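PDB 6M7L: putative non-ribosomal peptide synthetase from Actinomadura parvosata subsp. kistnae, which is probably a condensation-type domain with an altered HHxxxDG motif, so it may serve as a recruitment platform and not form peptide bonds itself. Local coordinates for residues Pro250-Ala255 / Gly426-Leu431; Met272-His277 / Glu333-Ala338; Phe372-Gln377 / Leu408-Lys413; Leu376-Asp381 / Leu414-Thr419. All coordinates share one frame; numbering follows the deposited sequence.

Overall arrangement
Contacts 1, 3 and 4 follow one mixed sheet, whose strands run in the order 246-253, 424-434, 410-418, 374-380. Contact 1 joins the first two strands and is antiparallel. Contacts 3 and 4 share the parallel pair 374-380 and 410-418, their centres about 15 Å apart. Contact 2 is a helix crossing next to this sheet. Its helix 272-288 packs on side chains of strands 374-380, 410-418 and 424-434, including L376, L378 and L427. Along the chain, contact 1 closes a loop that encloses the other three. Contacts 1 and 4 lie closest, about 9 Å between centres. Together the four join a sheet to its packed helix in the C-terminal lobe of the condensation domain.

Contact 1 (Pro250-Ala255 / Gly426-Leu431); sequences PLRLPA and GLVGSL
The flat guanidinium of R252 has V428 CG1 over one face, 3.7 Å above the plane and towards the rim. The two side chains run side by side on the face of the sheet that also carries P250 and S430. V428 CG2 touches R252 NE at 3.4 Å and also packs on R252 CG. R252 places CG beside its own backbone N (chi1 -87°), and a bend at chi3 helps lay the planar end against the valine.

The strands that carry these side chains run antiparallel. L253 and L427 form a hydrogen-bonded pair: L253 N to L427 O is 2.8 Å and L427 N to L253 O is 3.0 Å. The latter bond is nearly straight, 173° at the hydrogen, and lies in the carbonyl plane. L251 and G429 form a second such pair. The other face is apolar. There L253 CB meets L427 CB at 3.9 Å, and helix 440-459 covers L251 and L253. L427 packs on M272 and V276 of helix 272-288. The arrangement is an antiparallel strand pair with one helix-covered face, part of the chloramphenicol acetyltransferase-like fold of condensation domains.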
loop_
_atom_site.group_PDB
_atom_site.type_symbol
_atom_site.label_atom_id
_atom_site.label_comp_id
_atom_site.label_asym_id
_atom_site.label_seq_id
_atom_site.Cartn_x
_atom_site.Cartn_y
_atom_site.Cartn_z
ATOM N N PRO A 250 10.832 11.198 -21.183
ATOM C CA PRO A 250 9.979 11.918 -20.237
ATOM C C PRO A 250 9.073 12.910 -20.950
ATOM O O PRO A 250 9.356 13.381 -22.053
ATOM C CB PRO A 250 10.983 12.633 -19.329
ATOM C CG PRO A 250 12.194 12.804 -20.184
ATOM C CD PRO A 250 12.247 11.591 -21.067
ATOM N N LEU A 251 7.954 13.219 -20.296
ATOM C CA LEU A 251 7.004 14.211 -20.796
ATOM C C LEU A 251 6.468 14.990 -19.605
ATOM O O LEU A 251 5.766 14.428 -18.758
ATOM C CB LEU A 251 5.868 13.554 -21.583
ATOM C CG LEU A 251 4.937 14.506 -22.340
ATOM C CD1 LEU A 251 4.586 13.941 -23.707
ATOM C CD2 LEU A 251 3.673 14.789 -21.545
ATOM N N ARG A 252 6.798 16.277 -19.538
ATOM C CA ARG A 252 6.367 17.148 -18.457
ATOM C C ARG A 252 5.569 18.317 -19.017
ATOM O O ARG A 252 5.948 18.912 -20.031
ATOM C CB ARG A 252 7.561 17.673 -17.651
ATOM C CG ARG A 252 7.998 16.758 -16.518
ATOM C CD ARG A 252 8.962 17.466 -15.573
ATOM N NE ARG A 252 8.812 17.007 -14.193
ATOM C CZ ARG A 252 9.599 16.111 -13.608
ATOM N NH1 ARG A 252 10.608 15.571 -14.279
ATOM N NH2 ARG A 252 9.382 15.756 -12.348
ATOM N N LEU A 253 4.463 18.636 -18.352
ATOM C CA LEU A 253 3.649 19.799 -18.672
ATOM C C LEU A 253 3.562 20.674 -17.429
ATOM O O LEU A 253 3.153 20.182 -16.362
ATOM C CB LEU A 253 2.251 19.382 -19.134
ATOM C CG LEU A 253 1.329 20.501 -19.627
ATOM C CD1 LEU A 253 1.755 20.994 -21.000
ATOM C CD2 LEU A 253 -0.116 20.035 -19.645
ATOM N N PRO A 254 3.938 21.950 -17.498
ATOM C CA PRO A 254 3.867 22.803 -16.307
ATOM C C PRO A 254 2.432 22.986 -15.833
ATOM O O PRO A 254 1.468 22.742 -16.562
ATOM C CB PRO A 254 4.476 24.129 -16.780
ATOM C CG PRO A 254 4.323 24.109 -18.269
ATOM C CD PRO A 254 4.460 22.672 -18.671
ATOM N N ALA A 255 2.303 23.426 -14.578
ATOM C CA ALA A 255 0.984 23.548 -13.965
ATOM C C ALA A 255 0.116 24.575 -14.679
ATOM O O ALA A 255 -1.113 24.438 -14.697
ATOM C CB ALA A 255 1.123 23.908 -12.485
ATOM N N GLY A 426 0.892 20.239 -12.131
ATOM C CA GLY A 426 1.824 19.644 -13.067
ATOM C C GLY A 426 1.350 18.297 -13.581
ATOM O O GLY A 426 0.644 17.547 -12.897
ATOM N N LEU A 427 1.740 17.986 -14.816
ATOM C CA LEU A 427 1.434 16.713 -15.462
ATOM C C LEU A 427 2.758 16.066 -15.848
ATOM O O LEU A 427 3.430 16.527 -16.777
ATOM C CB LEU A 427 0.539 16.924 -16.684
ATOM C CG LEU A 427 -0.281 15.736 -17.189
ATOM C CD1 LEU A 427 -1.264 15.281 -16.122
ATOM C CD2 LEU A 427 -1.014 16.099 -18.471
ATOM N N VAL A 428 3.140 15.009 -15.131
ATOM C CA VAL A 428 4.452 14.388 -15.273
ATOM C C VAL A 428 4.278 12.923 -15.644
ATOM O O VAL A 428 3.457 12.215 -15.051
ATOM C CB VAL A 428 5.280 14.530 -13.980
ATOM C CG1 VAL A 428 6.558 13.708 -14.063
ATOM C CG2 VAL A 428 5.602 15.990 -13.720
ATOM N N GLY A 429 5.055 12.467 -16.618
ATOM C CA GLY A 429 4.990 11.075 -17.013
ATOM C C GLY A 429 6.043 10.726 -18.039
ATOM O O GLY A 429 7.074 11.391 -18.151
ATOM N N SER A 430 5.766 9.666 -18.793
ATOM C CA SER A 430 6.710 9.129 -19.760
ATOM C C SER A 430 5.978 8.716 -21.025
ATOM O O SER A 430 4.879 8.158 -20.965
ATOM C CB SER A 430 7.468 7.924 -19.189
ATOM O OG SER A 430 8.253 8.294 -18.068
ATOM N N LEU A 431 6.596 8.996 -22.171
ATOM C CA LEU A 431 6.123 8.487 -23.456
ATOM C C LEU A 431 6.896 7.208 -23.753
ATOM O O LEU A 431 8.053 7.251 -24.174
ATOM C CB LEU A 431 6.310 9.521 -24.561
ATOM C CG LEU A 431 5.968 9.015 -25.964
ATOM C CD1 LEU A 431 4.511 8.581 -26.031
ATOM C CD2 LEU A 431 6.269 10.069 -27.018
#

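Contact 2 (Met272-His277 / Glu333-Ala338); sequences MFTAVH and EILGRA
This is a helix-helix packing contact in the condensation-domain fold, where T274 and H277 of helix 272-288 meet L335 and A338 of helix 331-346. The segment axes pass 8.6 Å apart, with 119° between their N-to-C directions. No hydrogen bond links the two segments. The fit is made by methyl groups, a histidine ring and a backbone carbonyl, and all the touching residues are buried.

T274 sits at the centre. Its methyl CG2 is anti to the backbone N (chi1 -50° for OG1), which sends it across to the second helix. There it meets the backbone L335 O at 3.3 Å, L335 CD2 at 3.6 Å and A338 CB at 3.8 Å. The threonine and leucine side chains cross at about a right angle. The hydroxyl OG1 of T274 takes no part in this packing and is hydrogen-bonded to T271 OG1 in the residues just before the helix. L335 CD1 also approaches A275 CA, 4.4 Å away.

M272, F273 and V276 pack on the neighbouring sheet, on strand 374-380 and, for M272 and V276, also on 410-418. The helix is thus held between that sheet and helix 331-346. H277 also touches L321 and V323 of strand 317-324. A338 CB stands over one face of the H277 ring, towards the CD2 rim, in a CH-pi contact, 4.1 Å from the ring centroid.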
loop_
_atom_site.group_PDB
_atom_site.type_symbol
_atom_site.label_atom_id
_atom_site.label_comp_id
_atom_site.label_asym_id
_atom_site.label_seq_id
_atom_site.Cartn_x
_atom_site.Cartn_y
_atom_site.Cartn_z
ATOM N N MET A 272 -9.309 15.026 -16.773
ATOM C CA MET A 272 -7.996 15.305 -17.347
ATOM C C MET A 272 -7.618 14.265 -18.391
ATOM O O MET A 272 -6.960 14.595 -19.385
ATOM C CB MET A 272 -6.938 15.368 -16.247
ATOM C CG MET A 272 -6.637 16.776 -15.772
ATOM S SD MET A 272 -6.166 17.856 -17.140
ATOM C CE MET A 272 -4.693 17.032 -17.736
ATOM N N PHE A 273 -8.028 13.010 -18.185
ATOM C CA PHE A 273 -7.847 11.992 -19.214
ATOM C C PHE A 273 -8.490 12.425 -20.524
ATOM O O PHE A 273 -7.891 12.280 -21.596
ATOM C CB PHE A 273 -8.431 10.658 -18.742
ATOM C CG PHE A 273 -8.203 9.517 -19.698
ATOM C CD1 PHE A 273 -9.128 9.223 -20.688
ATOM C CD2 PHE A 273 -7.067 8.730 -19.598
ATOM C CE1 PHE A 273 -8.919 8.173 -21.567
ATOM C CE2 PHE A 273 -6.853 7.677 -20.471
ATOM C CZ PHE A 273 -7.781 7.398 -21.457
ATOM N N THR A 274 -9.706 12.972 -20.455
ATOM C CA THR A 274 -10.381 13.435 -21.662
ATOM C C THR A 274 -9.613 14.575 -22.321
ATOM O O THR A 274 -9.571 14.675 -23.552
ATOM C CB THR A 274 -11.809 13.871 -21.329
ATOM O OG1 THR A 274 -12.459 12.845 -20.569
ATOM C CG2 THR A 274 -12.601 14.124 -22.602
ATOM N N ALA A 275 -8.992 15.441 -21.516
ATOM C CA ALA A 275 -8.236 16.556 -22.079
ATOM C C ALA A 275 -6.993 16.069 -22.816
ATOM O O ALA A 275 -6.693 16.543 -23.918
ATOM C CB ALA A 275 -7.855 17.541 -20.976
ATOM N N VAL A 276 -6.256 15.127 -22.226
ATOM C CA VAL A 276 -5.072 14.589 -22.890
ATOM C C VAL A 276 -5.474 13.677 -24.044
ATOM O O VAL A 276 -4.801 13.631 -25.081
ATOM C CB VAL A 276 -4.174 13.862 -21.872
ATOM C CG1 VAL A 276 -2.939 13.290 -22.557
ATOM C CG2 VAL A 276 -3.777 14.805 -20.749
ATOM N N HIS A 277 -6.574 12.935 -23.880
ATOM C CA HIS A 277 -7.095 12.112 -24.968
ATOM C C HIS A 277 -7.383 12.961 -26.200
ATOM O O HIS A 277 -6.988 12.608 -27.317
ATOM C CB HIS A 277 -8.356 11.384 -24.495
ATOM C CG HIS A 277 -8.972 10.476 -25.515
ATOM N ND1 HIS A 277 -8.483 10.340 -26.796
ATOM C CD2 HIS A 277 -10.045 9.654 -25.434
ATOM C CE1 HIS A 277 -9.231 9.478 -27.463
ATOM N NE2 HIS A 277 -10.185 9.046 -26.657
ATOM N N GLU A 333 -14.664 20.807 -29.007
ATOM C CA GLU A 333 -15.545 19.854 -29.668
ATOM C C GLU A 333 -14.941 18.456 -29.672
ATOM O O GLU A 333 -15.658 17.464 -29.500
ATOM C CB GLU A 333 -15.843 20.321 -31.092
ATOM C CG GLU A 333 -16.889 19.496 -31.817
ATOM C CD GLU A 333 -17.268 20.096 -33.157
ATOM O OE1 GLU A 333 -16.622 21.086 -33.566
ATOM O OE2 GLU A 333 -18.211 19.584 -33.797
ATOM N N ILE A 334 -13.623 18.358 -29.863
ATOM C CA ILE A 334 -12.956 17.062 -29.785
ATOM C C ILE A 334 -12.997 16.531 -28.358
ATOM O O ILE A 334 -13.151 15.324 -28.132
ATOM C CB ILE A 334 -11.515 17.176 -30.315
ATOM C CG1 ILE A 334 -11.533 17.606 -31.781
ATOM C CG2 ILE A 334 -10.770 15.860 -30.151
ATOM C CD1 ILE A 334 -10.173 17.882 -32.361
ATOM N N LEU A 335 -12.870 17.425 -27.375
ATOM C CA LEU A 335 -13.006 17.022 -25.979
ATOM C C LEU A 335 -14.376 16.408 -25.721
ATOM O O LEU A 335 -14.508 15.480 -24.914
ATOM C CB LEU A 335 -12.768 18.227 -25.068
ATOM C CG LEU A 335 -12.263 17.988 -23.645
ATOM C CD1 LEU A 335 -11.542 19.226 -23.146
ATOM C CD2 LEU A 335 -13.405 17.629 -22.707
ATOM N N GLY A 336 -15.407 16.908 -26.403
ATOM C CA GLY A 336 -16.727 16.316 -26.259
ATOM C C GLY A 336 -16.809 14.934 -26.875
ATOM O O GLY A 336 -17.342 14.002 -26.268
ATOM N N ARG A 337 -16.279 14.783 -28.094
ATOM C CA ARG A 337 -16.269 13.473 -28.737
ATOM C C ARG A 337 -15.467 12.471 -27.919
ATOM O O ARG A 337 -15.861 11.307 -27.788
ATOM C CB ARG A 337 -15.701 13.583 -30.154
ATOM C CG ARG A 337 -16.212 14.774 -30.945
ATOM C CD ARG A 337 -16.842 14.351 -32.261
ATOM N NE ARG A 337 -17.142 15.501 -33.110
ATOM C CZ ARG A 337 -16.469 15.813 -34.214
ATOM N NH1 ARG A 337 -15.459 15.053 -34.614
ATOM N NH2 ARG A 337 -16.811 16.881 -34.922
ATOM N N ALA A 338 -14.336 12.907 -27.359
ATOM C CA ALA A 338 -13.562 12.035 -26.484
ATOM C C ALA A 338 -14.361 11.653 -25.245
ATOM O O ALA A 338 -14.371 10.485 -24.837
ATOM C CB ALA A 338 -12.251 12.717 -26.092
#

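Contact 3 (Phe372-Gln377 / Leu408-Lys413); sequences FQVALQ and LDLWLK
Strands 374-377 and 410-413 run parallel, about 10° apart, with V374, A375, L376 and Q377 paired to L410, W411, L412 and K413. The backbone ladder includes A375 N to L410 O at 3.0 Å and L412 N to A375 O at 2.8 Å.

W411 carries the side-chain contact. Its indole NE1 gives a hydrogen bond to Q377 OE1, 2.9 Å long and 161° at the hydrogen. The oxygen sits in the ring plane at the indole edge, and the donor meets it on a lone pair. The amide plane stands almost upright to the ring. Q377 gets there through a chain bent at chi2 (-53°). A375 CB touches W411 CD1 at 3.4 Å, while K413 CE covers one indole face and L408 CD1 the opposite one. L408 CD2 also reaches F372 CE1 at 3.6 Å. On the other face of the sheet, L376 CD1 packs on L412 CG at 3.9 Å, and V374 lies alongside L410.

Two polar ends have partners outside the pair: D409 OD2 forms a salt bridge with R238, and Q373 NE2 a hydrogen bond with H369 O. Q377 OE1 also accepts from R298 N. Two donors thus grip this one oxygen, which should fix the amide's rotation beside the tryptophan.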
loop_
_atom_site.group_PDB
_atom_site.type_symbol
_atom_site.label_atom_id
_atom_site.label_comp_id
_atom_site.label_asym_id
_atom_site.label_seq_id
_atom_site.Cartn_x
_atom_site.Cartn_y
_atom_site.Cartn_z
ATOM N N PHE A 372 -5.973 -0.442 -31.905
ATOM C CA PHE A 372 -5.203 0.746 -31.576
ATOM C C PHE A 372 -3.737 0.380 -31.412
ATOM O O PHE A 372 -3.394 -0.746 -31.043
ATOM C CB PHE A 372 -5.724 1.445 -30.303
ATOM C CG PHE A 372 -5.763 0.563 -29.089
ATOM C CD1 PHE A 372 -4.650 0.428 -28.275
ATOM C CD2 PHE A 372 -6.920 -0.117 -28.751
ATOM C CE1 PHE A 372 -4.687 -0.382 -27.157
ATOM C CE2 PHE A 372 -6.962 -0.924 -27.629
ATOM C CZ PHE A 372 -5.846 -1.058 -26.833
ATOM N N GLN A 373 -2.875 1.351 -31.705
ATOM C CA GLN A 373 -1.442 1.210 -31.521
ATOM C C GLN A 373 -0.883 2.212 -30.527
ATOM O O GLN A 373 0.299 2.119 -30.175
ATOM C CB GLN A 373 -0.705 1.363 -32.862
ATOM C CG GLN A 373 -1.104 0.343 -33.915
ATOM C CD GLN A 373 -2.476 0.608 -34.503
ATOM O OE1 GLN A 373 -2.800 1.738 -34.864
ATOM N NE2 GLN A 373 -3.297 -0.435 -34.587
ATOM N N VAL A 374 -1.694 3.165 -30.079
ATOM C CA VAL A 374 -1.318 4.144 -29.071
ATOM C C VAL A 374 -2.260 3.975 -27.889
ATOM O O VAL A 374 -3.471 3.813 -28.069
ATOM C CB VAL A 374 -1.381 5.580 -29.632
ATOM C CG1 VAL A 374 -1.046 6.599 -28.553
ATOM C CG2 VAL A 374 -0.441 5.719 -30.819
ATOM N N ALA A 375 -1.702 3.989 -26.682
ATOM C CA ALA A 375 -2.492 3.865 -25.470
ATOM C C ALA A 375 -2.128 4.986 -24.509
ATOM O O ALA A 375 -1.015 5.518 -24.537
ATOM C CB ALA A 375 -2.291 2.501 -24.797
ATOM N N LEU A 376 -3.085 5.344 -23.656
ATOM C CA LEU A 376 -2.935 6.462 -22.736
ATOM C C LEU A 376 -3.335 6.032 -21.334
ATOM O O LEU A 376 -4.418 5.469 -21.138
ATOM C CB LEU A 376 -3.782 7.657 -23.185
ATOM C CG LEU A 376 -3.963 8.797 -22.182
ATOM C CD1 LEU A 376 -2.623 9.409 -21.796
ATOM C CD2 LEU A 376 -4.901 9.855 -22.745
ATOM N N GLN A 377 -2.461 6.296 -20.366
ATOM C CA GLN A 377 -2.769 6.129 -18.953
ATOM C C GLN A 377 -2.614 7.474 -18.260
ATOM O O GLN A 377 -1.563 8.115 -18.369
ATOM C CB GLN A 377 -1.859 5.093 -18.285
ATOM C CG GLN A 377 -1.706 3.788 -19.041
ATOM C CD GLN A 377 -3.030 3.135 -19.395
ATOM O OE1 GLN A 377 -3.200 2.621 -20.502
ATOM N NE2 GLN A 377 -3.969 3.136 -18.454
ATOM N N LEU A 408 2.286 -2.160 -28.457
ATOM C CA LEU A 408 1.919 -0.825 -28.889
ATOM C C LEU A 408 3.129 -0.097 -29.461
ATOM O O LEU A 408 4.283 -0.433 -29.181
ATOM C CB LEU A 408 1.336 -0.035 -27.719
ATOM C CG LEU A 408 0.130 -0.675 -27.032
ATOM C CD1 LEU A 408 -0.001 -0.163 -25.609
ATOM C CD2 LEU A 408 -1.136 -0.395 -27.824
ATOM N N ASP A 409 2.850 0.908 -30.292
ATOM C CA ASP A 409 3.914 1.788 -30.760
ATOM C C ASP A 409 4.215 2.868 -29.734
ATOM O O ASP A 409 5.377 3.240 -29.536
ATOM C CB ASP A 409 3.530 2.428 -32.093
ATOM C CG ASP A 409 3.020 1.421 -33.094
ATOM O OD1 ASP A 409 3.352 0.227 -32.950
ATOM O OD2 ASP A 409 2.292 1.819 -34.025
ATOM N N LEU A 410 3.176 3.376 -29.076
ATOM C CA LEU A 410 3.305 4.456 -28.113
ATOM C C LEU A 410 2.380 4.192 -26.937
ATOM O O LEU A 410 1.223 3.802 -27.120
ATOM C CB LEU A 410 2.977 5.808 -28.755
ATOM C CG LEU A 410 3.896 6.222 -29.903
ATOM C CD1 LEU A 410 3.266 7.333 -30.725
ATOM C CD2 LEU A 410 5.255 6.645 -29.364
ATOM N N TRP A 411 2.898 4.400 -25.731
ATOM C CA TRP A 411 2.119 4.252 -24.505
ATOM C C TRP A 411 2.411 5.471 -23.638
ATOM O O TRP A 411 3.464 5.551 -22.999
ATOM C CB TRP A 411 2.456 2.953 -23.781
ATOM C CG TRP A 411 1.375 2.511 -22.846
ATOM C CD1 TRP A 411 0.207 3.165 -22.581
ATOM C CD2 TRP A 411 1.353 1.316 -22.057
ATOM N NE1 TRP A 411 -0.542 2.451 -21.679
ATOM C CE2 TRP A 411 0.141 1.314 -21.336
ATOM C CE3 TRP A 411 2.240 0.249 -21.887
ATOM C CZ2 TRP A 411 -0.208 0.288 -20.463
ATOM C CZ3 TRP A 411 1.894 -0.768 -21.018
ATOM C CH2 TRP A 411 0.678 -0.742 -20.316
ATOM N N LEU A 412 1.482 6.422 -23.622
ATOM C CA LEU A 412 1.641 7.652 -22.858
ATOM C C LEU A 412 1.078 7.437 -21.456
ATOM O O LEU A 412 -0.135 7.293 -21.281
ATOM C CB LEU A 412 0.949 8.812 -23.565
ATOM C CG LEU A 412 1.007 10.157 -22.844
ATOM C CD1 LEU A 412 2.448 10.575 -22.581
ATOM C CD2 LEU A 412 0.276 11.210 -23.654
ATOM N N LYS A 413 1.961 7.415 -20.463
ATOM C CA LYS A 413 1.593 7.231 -19.065
ATOM C C LYS A 413 1.896 8.520 -18.313
ATOM O O LYS A 413 3.059 8.927 -18.223
ATOM C CB LYS A 413 2.362 6.061 -18.451
ATOM C CG LYS A 413 2.194 4.744 -19.187
ATOM C CD LYS A 413 3.335 3.791 -18.854
ATOM C CE LYS A 413 2.980 2.357 -19.205
ATOM N NZ LYS A 413 4.149 1.441 -19.105
#

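Contact 4 (Leu376-Asp381 / Leu414-Thr419); sequences LQLDED and LLDHRT
L378 and D416 meet across the parallel strands, with L378 CD2 at 3.7 Å from D416 CB and the side chains crossing at a slant. Beside them E380 and D416 lie alongside each other. E380 OE1 is 3.6 Å from D416 OD2, and the two carboxylate planes are almost perpendicular. D381 OD2 lies near the plane of the H417 ring at its edge, 3.2 Å from H417 ND1.

The backbone sets this register. L414 N hydrogen-bonds to Q377 O, D416 N to D379 O and D379 N to L414 O, the last at 2.9 Å.

The next shell holds D416. R418 NE donates to D416 OD1 at 3.1 Å, in the guanidinium plane but from above the carboxylate plane. A weaker bond joins R418 NH1 to D416 OD2, completing a salt bridge. H258 adds a weak hydrogen bond to OD1, and R418 NH2 is held by G422 O. On the helix side M272 packs against D416 and R418, and F273 against L378. D416 CG is anti to the backbone N (chi1 -173°), which brings its carboxylate beside E380 and R418. R418 probably eases the D416-E380 repulsion, though only partly without a direct bond to E380.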
loop_
_atom_site.group_PDB
_atom_site.type_symbol
_atom_site.label_atom_id
_atom_site.label_comp_id
_atom_site.label_asym_id
_atom_site.label_seq_id
_atom_site.Cartn_x
_atom_site.Cartn_y
_atom_site.Cartn_z
ATOM N N LEU A 376 -3.085 5.344 -23.656
ATOM C CA LEU A 376 -2.935 6.462 -22.736
ATOM C C LEU A 376 -3.335 6.032 -21.334
ATOM O O LEU A 376 -4.418 5.469 -21.138
ATOM C CB LEU A 376 -3.782 7.657 -23.185
ATOM C CG LEU A 376 -3.963 8.797 -22.182
ATOM C CD1 LEU A 376 -2.623 9.409 -21.796
ATOM C CD2 LEU A 376 -4.901 9.855 -22.745
ATOM N N GLN A 377 -2.461 6.296 -20.366
ATOM C CA GLN A 377 -2.769 6.129 -18.953
ATOM C C GLN A 377 -2.614 7.474 -18.260
ATOM O O GLN A 377 -1.563 8.115 -18.369
ATOM C CB GLN A 377 -1.859 5.093 -18.285
ATOM C CG GLN A 377 -1.706 3.788 -19.041
ATOM C CD GLN A 377 -3.030 3.135 -19.395
ATOM O OE1 GLN A 377 -3.200 2.621 -20.502
ATOM N NE2 GLN A 377 -3.969 3.136 -18.454
ATOM N N LEU A 378 -3.660 7.902 -17.562
ATOM C CA LEU A 378 -3.631 9.122 -16.762
ATOM C C LEU A 378 -4.019 8.744 -15.340
ATOM O O LEU A 378 -5.177 8.403 -15.076
ATOM C CB LEU A 378 -4.567 10.186 -17.337
ATOM C CG LEU A 378 -4.446 11.587 -16.735
ATOM C CD1 LEU A 378 -4.540 12.643 -17.823
ATOM C CD2 LEU A 378 -5.511 11.816 -15.675
ATOM N N ASP A 379 -3.053 8.800 -14.431
ATOM C CA ASP A 379 -3.237 8.350 -13.061
ATOM C C ASP A 379 -3.151 9.522 -12.094
ATOM O O ASP A 379 -2.323 10.424 -12.264
ATOM C CB ASP A 379 -2.187 7.303 -12.688
ATOM C CG ASP A 379 -2.203 6.107 -13.615
ATOM O OD1 ASP A 379 -3.307 5.694 -14.029
ATOM O OD2 ASP A 379 -1.114 5.585 -13.930
ATOM N N GLU A 380 -4.013 9.504 -11.085
ATOM C CA GLU A 380 -3.846 10.390 -9.947
ATOM C C GLU A 380 -2.717 9.864 -9.069
ATOM O O GLU A 380 -2.451 8.661 -9.023
ATOM C CB GLU A 380 -5.142 10.486 -9.137
ATOM C CG GLU A 380 -6.424 10.301 -9.946
ATOM C CD GLU A 380 -6.748 11.488 -10.836
ATOM O OE1 GLU A 380 -6.607 11.367 -12.073
ATOM O OE2 GLU A 380 -7.149 12.542 -10.297
ATOM N N ASP A 381 -2.039 10.779 -8.381
ATOM C CA ASP A 381 -0.938 10.373 -7.520
ATOM C C ASP A 381 -1.458 9.503 -6.382
ATOM O O ASP A 381 -2.521 9.764 -5.814
ATOM C CB ASP A 381 -0.209 11.601 -6.970
ATOM C CG ASP A 381 1.283 11.372 -6.819
ATOM O OD1 ASP A 381 1.725 10.210 -6.955
ATOM O OD2 ASP A 381 2.015 12.354 -6.574
ATOM N N LEU A 414 0.860 9.158 -17.773
ATOM C CA LEU A 414 1.004 10.463 -17.143
ATOM C C LEU A 414 0.435 10.449 -15.732
ATOM O O LEU A 414 -0.568 9.783 -15.458
ATOM C CB LEU A 414 0.313 11.551 -17.971
ATOM C CG LEU A 414 0.951 11.816 -19.334
ATOM C CD1 LEU A 414 0.072 12.720 -20.178
ATOM C CD2 LEU A 414 2.328 12.424 -19.150
ATOM N N LEU A 415 1.091 11.187 -14.841
ATOM C CA LEU A 415 0.621 11.394 -13.478
ATOM C C LEU A 415 -0.076 12.744 -13.385
ATOM O O LEU A 415 0.499 13.775 -13.754
ATOM C CB LEU A 415 1.777 11.328 -12.480
ATOM C CG LEU A 415 2.221 9.939 -12.022
ATOM C CD1 LEU A 415 3.525 10.032 -11.248
ATOM C CD2 LEU A 415 1.139 9.293 -11.172
ATOM N N ASP A 416 -1.314 12.733 -12.890
ATOM C CA ASP A 416 -2.123 13.944 -12.764
ATOM C C ASP A 416 -1.930 14.508 -11.357
ATOM O O ASP A 416 -2.715 14.265 -10.437
ATOM C CB ASP A 416 -3.584 13.634 -13.065
ATOM C CG ASP A 416 -4.452 14.872 -13.115
ATOM O OD1 ASP A 416 -3.902 15.992 -13.099
ATOM O OD2 ASP A 416 -5.692 14.723 -13.170
ATOM N N HIS A 417 -0.851 15.271 -11.194
ATOM C CA HIS A 417 -0.531 15.855 -9.898
ATOM C C HIS A 417 -1.531 16.944 -9.530
ATOM O O HIS A 417 -1.924 17.761 -10.369
ATOM C CB HIS A 417 0.884 16.433 -9.905
ATOM C CG HIS A 417 1.963 15.395 -9.888
ATOM N ND1 HIS A 417 1.879 14.244 -9.136
ATOM C CD2 HIS A 417 3.153 15.337 -10.532
ATOM C CE1 HIS A 417 2.969 13.521 -9.317
ATOM N NE2 HIS A 417 3.758 14.162 -10.159
ATOM N N ARG A 418 -1.934 16.960 -8.262
ATOM C CA ARG A 418 -2.904 17.923 -7.766
ATOM C C ARG A 418 -2.446 18.498 -6.434
ATOM O O ARG A 418 -1.740 17.843 -5.663
ATOM C CB ARG A 418 -4.292 17.290 -7.593
ATOM C CG ARG A 418 -4.908 16.747 -8.871
ATOM C CD ARG A 418 -5.164 17.849 -9.884
ATOM N NE ARG A 418 -5.835 17.335 -11.073
ATOM C CZ ARG A 418 -7.153 17.327 -11.242
ATOM N NH1 ARG A 418 -7.676 16.834 -12.357
ATOM N NH2 ARG A 418 -7.949 17.816 -10.300
ATOM N N THR A 419 -2.853 19.738 -6.177
ATOM C CA THR A 419 -2.758 20.300 -4.842
ATOM C C THR A 419 -3.861 19.707 -3.969
ATOM O O THR A 419 -4.815 19.101 -4.464
ATOM C CB THR A 419 -2.866 21.829 -4.891
ATOM O OG1 THR A 419 -2.156 22.321 -6.033
ATOM C CG2 THR A 419 -2.263 22.461 -3.640
#